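Long-range contacts in Glyoxalase/bleomycin resistance protein/dioxygenase (PDB 4HC5), which is a member of the glyoxalase/bleomycin resistance/dioxygenase superfamily and may act as a dioxygenase: residues H15-V21 against Q62-P68; S84-I90 against F128-E133. All coordinates share one frame; numbering follows the deposited sequence.

Interaction 1 of 2, residues H15-V21 against Q62-P68; sequences HSATIIV and QVALGLP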
ATOM      1  N   HIS A  15       0.725  -5.636   5.868  1.00 17.27           N
ATOM      2  CA  HIS A  15       2.162  -5.740   6.075  1.00 16.56           C
ATOM      3  C   HIS A  15       2.944  -4.667   5.293  1.00 17.69           C
ATOM      4  O   HIS A  15       3.845  -4.005   5.832  1.00 17.05           O
ATOM      5  CB  HIS A  15       2.668  -7.136   5.667  1.00 17.44           C
ATOM      6  CG  HIS A  15       4.123  -7.256   5.834  1.00 18.15           C
ATOM      7  ND1 HIS A  15       5.015  -6.888   4.851  1.00 20.36           N
ATOM      8  CD2 HIS A  15       4.870  -7.614   6.912  1.00 18.81           C
ATOM      9  CE1 HIS A  15       6.278  -7.034   5.340  1.00 22.48           C
ATOM     10  NE2 HIS A  15       6.192  -7.460   6.594  1.00 23.31           N
ATOM     11  N   SER A  16       2.591  -4.545   4.028  1.00 16.63           N
ATOM     12  CA  SER A  16       3.372  -3.720   3.091  1.00 15.80           C
ATOM     13  C   SER A  16       2.559  -3.510   1.826  1.00 15.39           C
ATOM     14  O   SER A  16       1.728  -4.298   1.468  1.00 16.04           O
ATOM     15  CB  SER A  16       4.712  -4.349   2.737  1.00 17.98           C
ATOM     16  OG  SER A  16       4.628  -5.706   2.393  1.00 17.62           O
ATOM     17  N   ALA A  17       2.890  -2.387   1.170  1.00 16.29           N
ATOM     18  CA  ALA A  17       2.504  -2.103  -0.224  1.00 15.79           C
ATOM     19  C   ALA A  17       3.827  -1.922  -1.007  1.00 16.14           C
ATOM     20  O   ALA A  17       4.882  -1.759  -0.404  1.00 17.68           O
ATOM     21  CB  ALA A  17       1.670  -0.838  -0.276  1.00 17.21           C
ATOM     22  N   THR A  18       3.742  -2.012  -2.299  1.00 15.84           N
ATOM     23  CA  THR A  18       4.909  -2.020  -3.152  1.00 16.03           C
ATOM     24  C   THR A  18       4.926  -0.829  -4.125  1.00 16.05           C
ATOM     25  O   THR A  18       3.879  -0.470  -4.692  1.00 19.56           O
ATOM     26  CB  THR A  18       4.987  -3.349  -3.965  1.00 17.13           C
ATOM     27  OG1 THR A  18       4.927  -4.452  -3.067  1.00 17.78           O
ATOM     28  CG2 THR A  18       6.264  -3.500  -4.812  1.00 17.53           C
ATOM     29  N   ILE A  19       6.138  -0.292  -4.269  1.00 15.51           N
ATOM     30  CA  ILE A  19       6.354   0.691  -5.376  1.00 15.01           C
ATOM     31  C   ILE A  19       7.410   0.037  -6.302  1.00 15.20           C
ATOM     32  O   ILE A  19       8.102  -0.879  -5.919  1.00 17.41           O
ATOM     33  CB  ILE A  19       6.759   2.048  -4.896  1.00 17.55           C
ATOM     34  CG1 ILE A  19       8.094   2.008  -4.136  1.00 17.06           C
ATOM     35  CG2 ILE A  19       5.649   2.682  -4.028  1.00 18.43           C
ATOM     36  CD1 ILE A  19       8.739   3.380  -3.851  1.00 20.62           C
ATOM     37  N   ILE A  20       7.460   0.516  -7.505  1.00 14.90           N
ATOM     38  CA  ILE A  20       8.417   0.054  -8.526  1.00 14.69           C
ATOM     39  C   ILE A  20       9.484   1.130  -8.718  1.00 13.49           C
ATOM     40  O   ILE A  20       9.171   2.258  -9.054  1.00 15.01           O
ATOM     41  CB  ILE A  20       7.660  -0.292  -9.820  1.00 14.16           C
ATOM     42  CG1 ILE A  20       6.424  -1.194  -9.604  1.00 17.35           C
ATOM     43  CG2 ILE A  20       8.621  -0.971 -10.834  1.00 16.58           C
ATOM     44  CD1 ILE A  20       6.672  -2.566  -9.010  1.00 17.73           C
ATOM     45  N   VAL A  21      10.714   0.665  -8.587  1.00 13.95           N
ATOM     46  CA  VAL A  21      11.895   1.493  -8.717  1.00 15.56           C
ATOM     47  C   VAL A  21      12.829   0.906  -9.779  1.00 16.27           C
ATOM     48  O   VAL A  21      12.680  -0.254 -10.145  1.00 16.42           O
ATOM     49  CB  VAL A  21      12.638   1.714  -7.375  1.00 15.12           C
ATOM     50  CG1 VAL A  21      11.668   2.383  -6.343  1.00 17.40           C
ATOM     51  CG2 VAL A  21      13.279   0.462  -6.850  1.00 16.94           C
ATOM     52  N   GLN A  62       4.999  -1.260   5.992  1.00 16.94           N
ATOM     53  CA  GLN A  62       6.235  -1.052   5.222  1.00 17.08           C
ATOM     54  C   GLN A  62       5.912  -0.748   3.763  1.00 16.01           C
ATOM     55  O   GLN A  62       4.789  -0.998   3.291  1.00 16.13           O
ATOM     56  CB  GLN A  62       7.087  -2.290   5.357  1.00 17.14           C
ATOM     57  CG  GLN A  62       7.496  -2.650   6.775  1.00 18.26           C
ATOM     58  CD  GLN A  62       8.146  -4.022   6.909  1.00 17.79           C
ATOM     59  OE1 GLN A  62       8.677  -4.591   5.943  1.00 21.74           O
ATOM     60  NE2 GLN A  62       8.071  -4.578   8.123  1.00 22.41           N
ATOM     61  N   VAL A  63       6.898  -0.236   3.049  1.00 15.49           N
ATOM     62  CA  VAL A  63       6.843  -0.080   1.591  1.00 15.44           C
ATOM     63  C   VAL A  63       7.984  -0.942   1.001  1.00 16.04           C
ATOM     64  O   VAL A  63       9.158  -0.796   1.385  1.00 16.57           O
ATOM     65  CB  VAL A  63       7.042   1.398   1.199  1.00 15.79           C
ATOM     66  CG1 VAL A  63       7.131   1.574  -0.345  1.00 19.47           C
ATOM     67  CG2 VAL A  63       5.934   2.273   1.839  1.00 19.26           C
ATOM     68  N   ALA A  64       7.591  -1.876   0.111  1.00 15.39           N
ATOM     69  CA  ALA A  64       8.528  -2.721  -0.596  1.00 14.70           C
ATOM     70  C   ALA A  64       9.022  -1.908  -1.860  1.00 13.86           C
ATOM     71  O   ALA A  64       8.240  -1.244  -2.557  1.00 15.70           O
ATOM     72  CB  ALA A  64       7.864  -4.031  -1.021  1.00 16.43           C
ATOM     73  N   LEU A  65      10.338  -2.007  -2.034  1.00 14.76           N
ATOM     74  CA  LEU A  65      11.003  -1.341  -3.181  1.00 14.75           C
ATOM     75  C   LEU A  65      11.249  -2.406  -4.228  1.00 14.85           C
ATOM     76  O   LEU A  65      12.266  -3.068  -4.235  1.00 17.73           O
ATOM     77  CB  LEU A  65      12.312  -0.730  -2.678  1.00 16.67           C
ATOM     78  CG  LEU A  65      12.161   0.345  -1.538  1.00 17.05           C
ATOM     79  CD1 LEU A  65      13.520   0.906  -1.148  1.00 18.43           C
ATOM     80  CD2 LEU A  65      11.145   1.443  -1.938  1.00 17.09           C
ATOM     81  N   GLY A  66      10.236  -2.590  -5.076  1.00 15.55           N
ATOM     82  CA  GLY A  66      10.219  -3.632  -6.093  1.00 16.26           C
ATOM     83  C   GLY A  66      10.878  -3.174  -7.413  1.00 14.53           C
ATOM     84  O   GLY A  66      11.089  -1.990  -7.633  1.00 16.71           O
ATOM     85  N   LEU A  67      11.186  -4.143  -8.257  1.00 16.43           N
ATOM     86  CA  LEU A  67      11.735  -3.889  -9.595  1.00 15.44           C
ATOM     87  C   LEU A  67      10.756  -4.315 -10.667  1.00 17.47           C
ATOM     88  O   LEU A  67      10.007  -5.299 -10.422  1.00 17.45           O
ATOM     89  CB  LEU A  67      13.054  -4.631  -9.828  1.00 16.96           C
ATOM     90  CG  LEU A  67      14.274  -4.148  -9.013  1.00 17.16           C
ATOM     91  CD1 LEU A  67      15.396  -5.176  -9.084  1.00 18.95           C
ATOM     92  CD2 LEU A  67      14.729  -2.752  -9.442  1.00 19.58           C
ATOM     93  N   PRO A  68      10.808  -3.717 -11.872  1.00 15.95           N
ATOM     94  CA  PRO A  68       9.983  -4.223 -12.919  1.00 16.67           C
ATOM     95  C   PRO A  68      10.132  -5.716 -13.151  1.00 17.25           C
ATOM     96  O   PRO A  68       9.176  -6.445 -13.493  1.00 18.62           O
ATOM     97  CB  PRO A  68      10.407  -3.398 -14.114  1.00 16.27           C
ATOM     98  CG  PRO A  68      10.858  -2.113 -13.530  1.00 17.52           C
ATOM     99  CD  PRO A  68      11.493  -2.482 -12.232  1.00 15.05           C
TER
HETATM  100  O   HOH W   1       7.759  -7.714   8.878  1.00 37.43           O
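His15 carries CG anti to the backbone nitrogen (chi1 179°), which takes its ring obliquely across the side chain of Gln62, extended beyond CG. Imidazole and amide planes stand 63° apart, and His15 CE1 comes to 3.5 Å from Gln62 OE1. A water joins His15 NE2 to Gln62 NE2, while His15 ND1 shares a hydrogen bond with Ser16 OG; both partners lie in the ring plane and fix its rotation. Gln62 OE1 is hydrogen-bonded to Thr53 OG1. From this pair onward the strands run parallel, joined by six backbone hydrogen bonds, from Gln62 N to His15 O (3.0 Å) through to Val21 N to Gly66 O (2.8 Å). Gly66, without a side chain, lets Thr18 CG2 and Ile19 O sit close to its backbone. On the face of Ala17 and Val63, Ile19 CD1 lies alongside Leu65 CD2 at 3.6 Å, and Tyr31 of helix 24-34 touches both residues. On the other face Ile20 CG2 passes Pro68 CD at 3.5 Å, and Thr18 OG1 is hydrogen-bonded to Gly82 O of the second subunit. The chemistry thus divides: backbone sets register, branched aliphatics fill the helix-covered face, and polar groups with water finish the partly exposed end.

Interaction 2 of 2, residues S84-I90 against F128-E133; sequences SLITRDI and FFLVEE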
ATOM      1  N   SER A  84      -0.674   7.325   0.055  1.00 16.35           N
ATOM      2  CA  SER A  84      -0.727   8.606   0.754  1.00 16.77           C
ATOM      3  C   SER A  84       0.063   8.447   2.055  1.00 15.97           C
ATOM      4  O   SER A  84       0.013   7.400   2.730  1.00 17.29           O
ATOM      5  CB  SER A  84      -2.132   9.046   1.065  1.00 17.52           C
ATOM      6  OG  SER A  84      -2.913   9.201  -0.118  1.00 21.94           O
ATOM      7  N   LEU A  85       0.807   9.464   2.398  1.00 15.96           N
ATOM      8  CA  LEU A  85       1.727   9.513   3.529  1.00 15.74           C
ATOM      9  C   LEU A  85       1.279  10.638   4.479  1.00 15.67           C
ATOM     10  O   LEU A  85       0.930  11.715   4.024  1.00 18.37           O
ATOM     11  CB  LEU A  85       3.150   9.787   3.056  1.00 17.08           C
ATOM     12  CG  LEU A  85       3.751   8.762   2.074  1.00 16.48           C
ATOM     13  CD1 LEU A  85       5.125   9.273   1.556  1.00 17.79           C
ATOM     14  CD2 LEU A  85       3.850   7.364   2.685  1.00 17.55           C
ATOM     15  N   ILE A  86       1.391  10.359   5.786  1.00 16.34           N
ATOM     16  CA  ILE A  86       1.075  11.353   6.814  1.00 17.16           C
ATOM     17  C   ILE A  86       2.358  11.914   7.435  1.00 17.04           C
ATOM     18  O   ILE A  86       3.325  11.176   7.703  1.00 19.23           O
ATOM     19  CB  ILE A  86       0.206  10.744   7.950  1.00 17.24           C
ATOM     20  CG1 ILE A  86      -1.150  10.312   7.367  1.00 19.28           C
ATOM     21  CG2 ILE A  86       0.036  11.702   9.108  1.00 18.86           C
ATOM     22  CD1 ILE A  86      -2.000  11.336   6.709  1.00 24.76           C
ATOM     23  N   THR A  87       2.346  13.234   7.641  1.00 18.28           N
ATOM     24  CA  THR A  87       3.366  13.910   8.421  1.00 18.85           C
ATOM     25  C   THR A  87       2.632  14.719   9.499  1.00 18.98           C
ATOM     26  O   THR A  87       1.524  15.174   9.293  1.00 19.80           O
ATOM     27  CB  THR A  87       4.249  14.849   7.548  1.00 19.15           C
ATOM     28  OG1 THR A  87       5.261  15.425   8.365  1.00 22.13           O
ATOM     29  CG2 THR A  87       3.421  15.959   6.886  1.00 20.26           C
ATOM     30  N   ARG A  88       3.286  14.884  10.623  1.00 20.87           N
ATOM     31  CA  ARG A  88       2.741  15.738  11.686  1.00 23.48           C
ATOM     32  C   ARG A  88       3.023  17.234  11.550  1.00 22.69           C
ATOM     33  O   ARG A  88       2.405  18.063  12.217  1.00 27.69           O
ATOM     34  CB  ARG A  88       3.146  15.207  13.061  1.00 25.29           C
ATOM     35  CG  ARG A  88       2.617  13.776  13.234  1.00 29.90           C
ATOM     36  CD  ARG A  88       2.343  13.335  14.678  1.00 39.57           C
ATOM     37  NE  ARG A  88       1.863  11.933  14.627  1.00 44.00           N
ATOM     38  CZ  ARG A  88       2.625  10.835  14.627  1.00 47.02           C
ATOM     39  NH1 ARG A  88       2.060   9.617  14.554  1.00 48.35           N
ATOM     40  NH2 ARG A  88       3.951  10.934  14.708  1.00 45.79           N
ATOM     41  N   ASP A  89       3.975  17.608  10.696  1.00 22.88           N
ATOM     42  CA  ASP A  89       4.334  19.027  10.426  1.00 22.02           C
ATOM     43  C   ASP A  89       4.705  19.177   8.941  1.00 20.32           C
ATOM     44  O   ASP A  89       5.795  18.930   8.555  1.00 20.83           O
ATOM     45  CB  ASP A  89       5.422  19.508  11.358  1.00 22.23           C
ATOM     46  CG  ASP A  89       5.707  20.979  11.214  1.00 28.60           C
ATOM     47  OD1 ASP A  89       5.316  21.565  10.237  1.00 26.56           O
ATOM     48  OD2 ASP A  89       6.349  21.500  12.111  1.00 35.85           O
ATOM     49  N   ILE A  90       3.724  19.538   8.145  1.00 19.19           N
ATOM     50  CA  ILE A  90       3.904  19.604   6.709  1.00 19.09           C
ATOM     51  C   ILE A  90       4.751  20.800   6.261  1.00 21.10           C
ATOM     52  O   ILE A  90       5.412  20.711   5.290  1.00 19.21           O
ATOM     53  CB  ILE A  90       2.581  19.469   5.923  1.00 18.42           C
ATOM     54  CG1 ILE A  90       2.891  19.015   4.506  1.00 18.87           C
ATOM     55  CG2 ILE A  90       1.796  20.762   5.955  1.00 20.89           C
ATOM     56  CD1 ILE A  90       1.707  18.594   3.697  1.00 19.79           C
ATOM     57  N   PHE A 128       3.675  10.603  -4.539  1.00 16.47           N
ATOM     58  CA  PHE A 128       2.946  10.371  -3.246  1.00 15.41           C
ATOM     59  C   PHE A 128       2.151  11.618  -2.931  1.00 15.00           C
ATOM     60  O   PHE A 128       2.604  12.760  -3.130  1.00 16.92           O
ATOM     61  CB  PHE A 128       3.949  10.109  -2.118  1.00 16.81           C
ATOM     62  CG  PHE A 128       4.807   8.916  -2.331  1.00 16.13           C
ATOM     63  CD1 PHE A 128       4.409   7.676  -1.990  1.00 16.34           C
ATOM     64  CD2 PHE A 128       6.023   9.016  -2.970  1.00 18.45           C
ATOM     65  CE1 PHE A 128       5.190   6.571  -2.206  1.00 18.28           C
ATOM     66  CE2 PHE A 128       6.804   7.909  -3.240  1.00 18.75           C
ATOM     67  CZ  PHE A 128       6.397   6.658  -2.797  1.00 19.32           C
ATOM     68  N   PHE A 129       1.025  11.414  -2.236  1.00 15.23           N
ATOM     69  CA  PHE A 129       0.216  12.484  -1.638  1.00 14.83           C
ATOM     70  C   PHE A 129       0.636  12.583  -0.174  1.00 14.24           C
ATOM     71  O   PHE A 129       0.660  11.562   0.519  1.00 17.28           O
ATOM     72  CB  PHE A 129      -1.241  12.117  -1.788  1.00 16.02           C
ATOM     73  CG  PHE A 129      -2.233  13.194  -1.390  1.00 16.58           C
ATOM     74  CD1 PHE A 129      -2.082  14.500  -1.858  1.00 16.89           C
ATOM     75  CD2 PHE A 129      -3.390  12.890  -0.678  1.00 18.63           C
ATOM     76  CE1 PHE A 129      -3.044  15.443  -1.548  1.00 19.01           C
ATOM     77  CE2 PHE A 129      -4.344  13.835  -0.393  1.00 19.11           C
ATOM     78  CZ  PHE A 129      -4.152  15.132  -0.861  1.00 18.80           C
ATOM     79  N   LEU A 130       1.069  13.775   0.272  1.00 14.42           N
ATOM     80  CA  LEU A 130       1.578  14.050   1.558  1.00 15.52           C
ATOM     81  C   LEU A 130       0.551  14.920   2.273  1.00 14.69           C
ATOM     82  O   LEU A 130       0.249  16.016   1.830  1.00 15.91           O
ATOM     83  CB  LEU A 130       2.936  14.753   1.502  1.00 16.22           C
ATOM     84  CG  LEU A 130       3.585  15.082   2.820  1.00 16.95           C
ATOM     85  CD1 LEU A 130       3.890  13.823   3.632  1.00 19.24           C
ATOM     86  CD2 LEU A 130       4.880  15.933   2.619  1.00 19.24           C
ATOM     87  N   VAL A 131       0.061  14.422   3.418  1.00 15.62           N
ATOM     88  CA  VAL A 131      -1.015  15.056   4.164  1.00 16.29           C
ATOM     89  C   VAL A 131      -0.620  15.277   5.611  1.00 17.42           C
ATOM     90  O   VAL A 131      -0.004  14.426   6.226  1.00 17.76           O
ATOM     91  CB  VAL A 131      -2.326  14.182   4.098  1.00 18.76           C
ATOM     92  CG1 VAL A 131      -3.463  14.969   4.772  1.00 21.25           C
ATOM     93  CG2 VAL A 131      -2.661  13.814   2.682  1.00 22.14           C
ATOM     94  N   GLU A 132      -0.951  16.471   6.137  1.00 17.83           N
ATOM     95  CA  GLU A 132      -0.673  16.783   7.511  1.00 18.57           C
ATOM     96  C   GLU A 132      -1.795  16.174   8.358  1.00 22.67           C
ATOM     97  O   GLU A 132      -2.965  16.418   8.115  1.00 22.96           O
ATOM     98  CB  GLU A 132      -0.645  18.292   7.710  1.00 19.92           C
ATOM     99  CG  GLU A 132      -0.152  18.677   9.087  1.00 20.76           C
ATOM    100  CD  GLU A 132       0.156  20.190   9.168  1.00 26.17           C
ATOM    101  OE1 GLU A 132      -0.766  21.074   8.992  1.00 33.44           O
ATOM    102  OE2 GLU A 132       1.341  20.456   9.355  1.00 24.92           O
ATOM    103  N   GLU A 133      -1.373  15.519   9.402  1.00 22.74           N
ATOM    104  CA  GLU A 133      -2.274  14.814  10.331  1.00 25.63           C
ATOM    105  C   GLU A 133      -3.242  15.736  10.981  1.00 34.99           C
ATOM    106  O   GLU A 133      -2.805  16.714  11.635  1.00 46.15           O
ATOM    107  CB  GLU A 133      -1.467  14.030  11.367  1.00 32.12           C
ATOM    108  CG  GLU A 133      -2.321  13.069  12.179  1.00 35.33           C
ATOM    109  CD  GLU A 133      -1.488  12.177  13.124  1.00 32.56           C
ATOM    110  OE1 GLU A 133      -1.621  10.941  13.013  1.00 49.65           O
ATOM    111  OE2 GLU A 133      -0.740  12.728  14.001  1.00 45.43           O
ATOM    112  OXT GLU A 133      -4.492  15.463  10.893  1.00 50.53           O
TER
HETATM  113  O   HOH W   2      -0.323  17.347  12.849  1.00 41.87           O
HETATM  114  O   HOH W   3       2.885  22.601   9.168  1.00 34.07           O
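Glu132 reaches across to Ile90 with a side chain extended beyond CG, and its atoms can be followed one by one. CB packs on Ile90 CB at 3.9 Å; CG passes Thr87 O; CD lies near Ile90 CG2. At the tip OE2 accepts the hydrogen bond of Ile90 N (2.8 Å), nearly straight at 170° and arriving on the anti side of the carboxylate, 35° out of its plane. OE1 has a long, weak ion pair with Arg116. A water donates to both Glu132 OE2 and Asp89 OD1, and may ease the closeness of these two like charges. Asp89 is the N-cap of helix 90-99, its OD1 hydrogen-bonded to Glu92 N, so two acidic side chains serve amides at a helix start, where the helix dipole would be expected to favour negative charge.

The strand pair itself is parallel, with Leu85 N to Phe129 O (2.8 Å) the first of four backbone bonds. Leu85 CD1 meets Phe128 CG at 3.9 Å, and Leu130 CD1 lies against Thr87 CG2 on the face that also carries Leu85; Ile90 CD1 slides past Leu130 CG in the opposite direction. On the other face Ile86 CD1 touches Val131 CB. The C-terminal residue Glu133 takes a bent salt bridge (140° at the hydrogen) from Arg88 NE to its OE2 (2.8 Å), within the guanidinium plane but above the carboxylate plane. Thr87 OG1 is hydrogen-bonded to Met10 O of the second subunit. Parallel outer and inner strands, with a helix leaving the outer one, are typical of the βαβββ module of the vicinal oxygen chelate fold.

Both segments of interaction 1 precede those of interaction 2; the contact centres are about 19 Å apart and flank the middle of the chain. Each joins the first and last strands of a four-stranded mixed sheet ordered 1-4-3-2: 13-20 with 62-66 in one, 79-87 with 126-132 in the other. This repetition of one βαβββ pattern is the hallmark of vicinal oxygen chelate proteins. Strands 62-66 and 79-87 follow each other along the chain, and one place where the sheets meet is Ile19 CD1, 4.2 Å from Phe128 CZ. In both contacts the outermost strand pairs antiparallel with the second subunit, so both sheets continue across the dimer interface.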